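PDB 3LR1: tungstate ABC transporter, periplasmic tungstate-binding protein, which probably captures tungstate in the periplasm and delivers it to an ABC transporter for uptake into the cell. Local coordinates for residues F86-P91 / E106-L111; K130-W135 / N145-A150. All coordinates share one frame; numbering follows the deposited sequence.

Contact 1: residues F86-P91 / E106-L111; sequences FVIVGP and EALKLL
The CA atoms of I88, on strand 78-90, and A107, on helix 104-114, come within 8.2 Å, the nearest CA pair between residues F86-P91 and E106-L111. I88 alone bridges the gap from the strand. Its CB points at the helix, and the chain runs on almost straight through CG1 (chi2 168°), so the terminal methyl CD1 reaches the helix surface. There I88 CD1 lies 3.5 Å from A107 CB, methyl against methyl. The same methyl meets one branch of L108, with I88 CD1 3.9 Å from L108 CD2. CG of L108 stands anti to its own carbonyl carbon (chi1 -64°), a turn that carries this branch toward the strand although the CB sets off to the flank. L111, one turn on from A107, also faces the strand at longer range. The contact is purely apolar and buried, a helix packed on a sheet face through few methyl groups. I98 and F189 also touch I88, while the strand pairs with 167-171 and 186-190. On the helix side, A107 touches A101, and L111 packs on Y167 of strand 167-171.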
loop_
_atom_site.group_PDB
_atom_site.type_symbol
_atom_site.label_atom_id
_atom_site.label_comp_id
_atom_site.label_asym_id
_atom_site.label_seq_id
_atom_site.Cartn_x
_atom_site.Cartn_y
_atom_site.Cartn_z
ATOM N N PHE A 86 5.729 5.716 5.280
ATOM C CA PHE A 86 5.780 4.681 6.272
ATOM C C PHE A 86 6.069 5.250 7.664
ATOM O O PHE A 86 6.962 6.084 7.817
ATOM C CB PHE A 86 6.820 3.647 5.920
ATOM C CG PHE A 86 6.426 2.774 4.766
ATOM C CD1 PHE A 86 5.401 1.866 4.891
ATOM C CD2 PHE A 86 7.155 2.819 3.587
ATOM C CE1 PHE A 86 5.056 1.034 3.822
ATOM C CE2 PHE A 86 6.816 2.026 2.527
ATOM C CZ PHE A 86 5.775 1.113 2.660
ATOM N N VAL A 87 5.397 4.707 8.676
ATOM C CA VAL A 87 5.664 5.088 10.059
ATOM C C VAL A 87 5.786 3.828 10.946
ATOM O O VAL A 87 5.398 2.725 10.560
ATOM C CB VAL A 87 4.507 6.034 10.617
ATOM C CG1 VAL A 87 4.372 7.424 9.831
ATOM C CG2 VAL A 87 3.173 5.335 10.596
ATOM N N ILE A 88 6.371 3.973 12.137
ATOM C CA ILE A 88 6.407 2.894 13.095
ATOM C C ILE A 88 5.456 3.302 14.233
ATOM O O ILE A 88 5.565 4.393 14.848
ATOM C CB ILE A 88 7.838 2.527 13.626
ATOM C CG1 ILE A 88 8.814 2.281 12.438
ATOM C CG2 ILE A 88 7.766 1.276 14.629
ATOM C CD1 ILE A 88 10.294 2.183 12.742
ATOM N N VAL A 89 4.491 2.419 14.485
ATOM C CA VAL A 89 3.557 2.579 15.544
ATOM C C VAL A 89 3.805 1.531 16.629
ATOM O O VAL A 89 4.396 0.476 16.412
ATOM C CB VAL A 89 2.060 2.494 15.055
ATOM C CG1 VAL A 89 1.675 3.680 14.059
ATOM C CG2 VAL A 89 1.707 1.119 14.519
ATOM N N GLY A 90 3.339 1.862 17.811
ATOM C CA GLY A 90 3.492 1.001 18.950
ATOM C C GLY A 90 2.754 1.542 20.175
ATOM O O GLY A 90 2.109 2.574 20.105
ATOM N N PRO A 91 2.849 0.868 21.298
ATOM C CA PRO A 91 2.169 1.291 22.510
ATOM C C PRO A 91 2.531 2.680 22.987
ATOM O O PRO A 91 3.645 3.058 22.856
ATOM C CB PRO A 91 2.630 0.265 23.517
ATOM C CG PRO A 91 3.716 -0.395 22.928
ATOM C CD PRO A 91 3.573 -0.368 21.500
ATOM N N GLU A 106 17.531 2.720 12.714
ATOM C CA GLU A 106 17.840 2.761 14.127
ATOM C C GLU A 106 16.667 2.298 14.992
ATOM O O GLU A 106 16.869 1.592 15.968
ATOM C CB GLU A 106 18.262 4.151 14.558
ATOM C CG GLU A 106 18.773 4.227 15.941
ATOM C CD GLU A 106 19.401 5.578 16.235
ATOM O OE1 GLU A 106 18.698 6.573 16.153
ATOM O OE2 GLU A 106 20.601 5.684 16.562
ATOM N N ALA A 107 15.465 2.734 14.646
ATOM C CA ALA A 107 14.265 2.357 15.424
ATOM C C ALA A 107 14.110 0.849 15.419
ATOM O O ALA A 107 13.828 0.233 16.450
ATOM C CB ALA A 107 12.945 3.061 14.859
ATOM N N LEU A 108 14.253 0.234 14.254
ATOM C CA LEU A 108 14.053 -1.212 14.161
ATOM C C LEU A 108 15.173 -1.908 14.976
ATOM O O LEU A 108 14.920 -2.831 15.770
ATOM C CB LEU A 108 14.028 -1.661 12.698
ATOM C CG LEU A 108 12.862 -1.111 11.850
ATOM C CD1 LEU A 108 12.968 -1.678 10.360
ATOM C CD2 LEU A 108 11.530 -1.470 12.451
ATOM N N LYS A 109 16.402 -1.421 14.828
ATOM C CA LYS A 109 17.516 -2.041 15.542
ATOM C C LYS A 109 17.332 -1.949 17.074
ATOM O O LYS A 109 17.680 -2.893 17.791
ATOM C CB LYS A 109 18.831 -1.441 15.085
ATOM C CG LYS A 109 20.012 -2.449 15.000
ATOM C CD LYS A 109 20.653 -2.744 16.328
ATOM C CE LYS A 109 22.074 -3.388 16.169
ATOM N NZ LYS A 109 22.957 -3.150 17.345
ATOM N N LEU A 110 16.805 -0.823 17.570
ATOM C CA LEU A 110 16.359 -0.691 18.984
ATOM C C LEU A 110 15.359 -1.793 19.347
ATOM O O LEU A 110 15.463 -2.379 20.437
ATOM C CB LEU A 110 15.719 0.678 19.272
ATOM C CG LEU A 110 16.331 1.857 20.042
ATOM C CD1 LEU A 110 17.803 1.711 20.399
ATOM C CD2 LEU A 110 16.108 3.197 19.324
ATOM N N LEU A 111 14.404 -2.069 18.460
ATOM C CA LEU A 111 13.418 -3.161 18.675
ATOM C C LEU A 111 14.078 -4.529 18.765
ATOM O O LEU A 111 13.852 -5.271 19.727
ATOM C CB LEU A 111 12.314 -3.201 17.572
ATOM C CG LEU A 111 11.410 -1.969 17.593
ATOM C CD1 LEU A 111 10.362 -1.956 16.482
ATOM C CD2 LEU A 111 10.722 -1.881 18.942
#

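Contact 2: residues K130-W135 / N145-A150; sequences KELDLW and NWYVEA
E131 OE2 is gripped by two donors, one from each side of the contact. Y147 OH gives it a short hydrogen bond of 2.6 Å, arriving on the syn side of the carboxylate and 22° out of its plane. W135 NE1, one helical turn further along, donates to the anti lone pair of E131 OE2 at 2.8 Å; the oxygen lies in the indole plane, but the hydrogen bond is bent, with an N-H...O angle of 139°. E131 extends from the helix with CG anti to the backbone N (chi1 179°) and then bends at chi2, while Y147 comes from the opposite direction off strand 147-149. The tyrosine slides past the indole, Y147 CE1 being 3.7 Å from W135 NE1 and the two ring planes nearly perpendicular. Further along the indole, W135 CH2 touches W146 CH2 at 3.5 Å, at the edge of the W146 ring. Y147 CB lies over one face of the W146 ring, offset toward its rim; W135, W146 and Y147 together form an aromatic cluster. Two donors on OE2 probably favour the ionised carboxylate, and the hydrogen bond between S120 OG and E131 OE1 ties the same buried group to strand 118-120, within one beta-alpha-beta unit.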
loop_
_atom_site.group_PDB
_atom_site.type_symbol
_atom_site.label_atom_id
_atom_site.label_comp_id
_atom_site.label_asym_id
_atom_site.label_seq_id
_atom_site.Cartn_x
_atom_site.Cartn_y
_atom_site.Cartn_z
ATOM N N LYS A 130 9.655 -3.103 1.928
ATOM C CA LYS A 130 10.276 -1.948 2.530
ATOM C C LYS A 130 10.849 -2.342 3.888
ATOM O O LYS A 130 11.993 -1.945 4.252
ATOM C CB LYS A 130 9.294 -0.777 2.694
ATOM C CG LYS A 130 9.871 0.447 3.445
ATOM C CD LYS A 130 10.852 1.262 2.632
ATOM C CE LYS A 130 11.922 1.888 3.520
ATOM N NZ LYS A 130 12.068 3.395 3.374
ATOM N N GLU A 131 10.048 -3.092 4.625
ATOM C CA GLU A 131 10.459 -3.548 5.931
ATOM C C GLU A 131 11.794 -4.330 5.793
ATOM O O GLU A 131 12.751 -4.071 6.524
ATOM C CB GLU A 131 9.356 -4.434 6.572
ATOM C CG GLU A 131 9.746 -4.968 7.944
ATOM C CD GLU A 131 9.298 -6.427 8.205
ATOM O OE1 GLU A 131 8.339 -6.934 7.582
ATOM O OE2 GLU A 131 9.921 -7.076 9.053
ATOM N N LEU A 132 11.838 -5.287 4.855
ATOM C CA LEU A 132 13.053 -6.090 4.637
ATOM C C LEU A 132 14.252 -5.230 4.211
ATOM O O LEU A 132 15.429 -5.416 4.683
ATOM C CB LEU A 132 12.778 -7.208 3.634
ATOM C CG LEU A 132 11.794 -8.288 4.153
ATOM C CD1 LEU A 132 11.813 -9.513 3.210
ATOM C CD2 LEU A 132 12.010 -8.743 5.616
ATOM N N ASP A 133 13.977 -4.238 3.381
ATOM C CA ASP A 133 15.036 -3.295 2.991
ATOM C C ASP A 133 15.595 -2.570 4.194
ATOM O O ASP A 133 16.808 -2.355 4.258
ATOM C CB ASP A 133 14.551 -2.289 1.929
ATOM C CG ASP A 133 14.275 -2.959 0.574
ATOM O OD1 ASP A 133 14.662 -4.149 0.373
ATOM O OD2 ASP A 133 13.619 -2.292 -0.277
ATOM N N LEU A 134 14.722 -2.200 5.146
ATOM C CA LEU A 134 15.143 -1.465 6.334
ATOM C C LEU A 134 15.889 -2.348 7.317
ATOM O O LEU A 134 16.894 -1.928 7.835
ATOM C CB LEU A 134 13.963 -0.839 7.060
ATOM C CG LEU A 134 13.202 0.333 6.460
ATOM C CD1 LEU A 134 11.902 0.519 7.282
ATOM C CD2 LEU A 134 14.053 1.629 6.412
ATOM N N TRP A 135 15.405 -3.552 7.604
ATOM C CA TRP A 135 16.255 -4.536 8.328
ATOM C C TRP A 135 17.676 -4.681 7.710
ATOM O O TRP A 135 18.681 -4.615 8.414
ATOM C CB TRP A 135 15.583 -5.900 8.436
ATOM C CG TRP A 135 14.416 -5.948 9.401
ATOM C CD1 TRP A 135 13.133 -6.288 9.103
ATOM C CD2 TRP A 135 14.434 -5.670 10.809
ATOM N NE1 TRP A 135 12.355 -6.270 10.226
ATOM C CE2 TRP A 135 13.120 -5.840 11.281
ATOM C CE3 TRP A 135 15.435 -5.278 11.718
ATOM C CZ2 TRP A 135 12.781 -5.633 12.607
ATOM C CZ3 TRP A 135 15.096 -5.086 13.018
ATOM C CH2 TRP A 135 13.788 -5.251 13.459
ATOM N N ASN A 145 11.936 -14.476 18.929
ATOM C CA ASN A 145 10.532 -14.774 19.063
ATOM C C ASN A 145 9.752 -13.526 18.836
ATOM O O ASN A 145 8.613 -13.561 18.377
ATOM C CB ASN A 145 10.213 -15.283 20.452
ATOM C CG ASN A 145 8.747 -15.624 20.598
ATOM O OD1 ASN A 145 8.041 -14.987 21.369
ATOM N ND2 ASN A 145 8.275 -16.592 19.812
ATOM N N TRP A 146 10.379 -12.429 19.236
ATOM C CA TRP A 146 9.812 -11.094 19.144
ATOM C C TRP A 146 9.393 -10.791 17.685
ATOM O O TRP A 146 8.461 -10.054 17.475
ATOM C CB TRP A 146 10.824 -10.070 19.721
ATOM C CG TRP A 146 12.072 -10.062 18.927
ATOM C CD1 TRP A 146 13.170 -10.856 19.112
ATOM C CD2 TRP A 146 12.335 -9.273 17.770
ATOM N NE1 TRP A 146 14.097 -10.597 18.143
ATOM C CE2 TRP A 146 13.619 -9.609 17.319
ATOM C CE3 TRP A 146 11.621 -8.288 17.093
ATOM C CZ2 TRP A 146 14.187 -9.021 16.191
ATOM C CZ3 TRP A 146 12.186 -7.704 15.988
ATOM C CH2 TRP A 146 13.454 -8.070 15.546
ATOM N N TYR A 147 10.077 -11.381 16.698
ATOM C CA TYR A 147 9.817 -11.104 15.269
ATOM C C TYR A 147 8.728 -11.988 14.699
ATOM O O TYR A 147 8.968 -13.170 14.442
ATOM C CB TYR A 147 11.082 -11.355 14.468
ATOM C CG TYR A 147 10.897 -10.953 13.053
ATOM C CD1 TYR A 147 10.691 -9.607 12.735
ATOM C CD2 TYR A 147 10.877 -11.874 12.037
ATOM C CE1 TYR A 147 10.500 -9.204 11.467
ATOM C CE2 TYR A 147 10.687 -11.442 10.718
ATOM C CZ TYR A 147 10.494 -10.091 10.464
ATOM O OH TYR A 147 10.308 -9.600 9.184
ATOM N N VAL A 148 7.527 -11.439 14.523
ATOM C CA VAL A 148 6.380 -12.232 14.056
ATOM C C VAL A 148 6.060 -11.983 12.606
ATOM O O VAL A 148 6.025 -10.826 12.173
ATOM C CB VAL A 148 5.111 -11.860 14.806
ATOM C CG1 VAL A 148 3.973 -12.815 14.381
ATOM C CG2 VAL A 148 5.369 -11.865 16.306
ATOM N N GLU A 149 5.778 -13.028 11.850
ATOM C CA GLU A 149 5.440 -12.840 10.442
ATOM C C GLU A 149 3.971 -13.175 10.246
ATOM O O GLU A 149 3.614 -14.330 10.254
ATOM C CB GLU A 149 6.324 -13.744 9.587
ATOM C CG GLU A 149 7.824 -13.610 9.877
ATOM C CD GLU A 149 8.634 -14.320 8.838
ATOM O OE1 GLU A 149 8.650 -15.574 8.861
ATOM O OE2 GLU A 149 9.219 -13.629 7.978
ATOM N N ALA A 150 3.102 -12.182 10.073
ATOM C CA ALA A 150 1.655 -12.447 10.095
ATOM C C ALA A 150 1.080 -13.116 8.834
ATOM O O ALA A 150 0.121 -13.867 8.907
ATOM C CB ALA A 150 0.882 -11.133 10.363
#

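From the N terminus, strand 78-90 comes first, and contact 1 closes a loop of 14 residues when helix 104-114 returns to pack on it. The chain then runs through strand 118-120 into helix 126-137, and contact 2 closes a shorter loop, of nine residues, when strand 147-149 follows. The two loops are in series, neither nested nor crossed. They nonetheless touch: L108 O lies 3.5 Å from W135 CH2, and L108 CD1 is equally near L134 CB. F86 also packs on K130. Helices 104-114 and 126-137 are thus joined to each other as well as to the same mixed sheet, in the periplasmic-binding-protein fold.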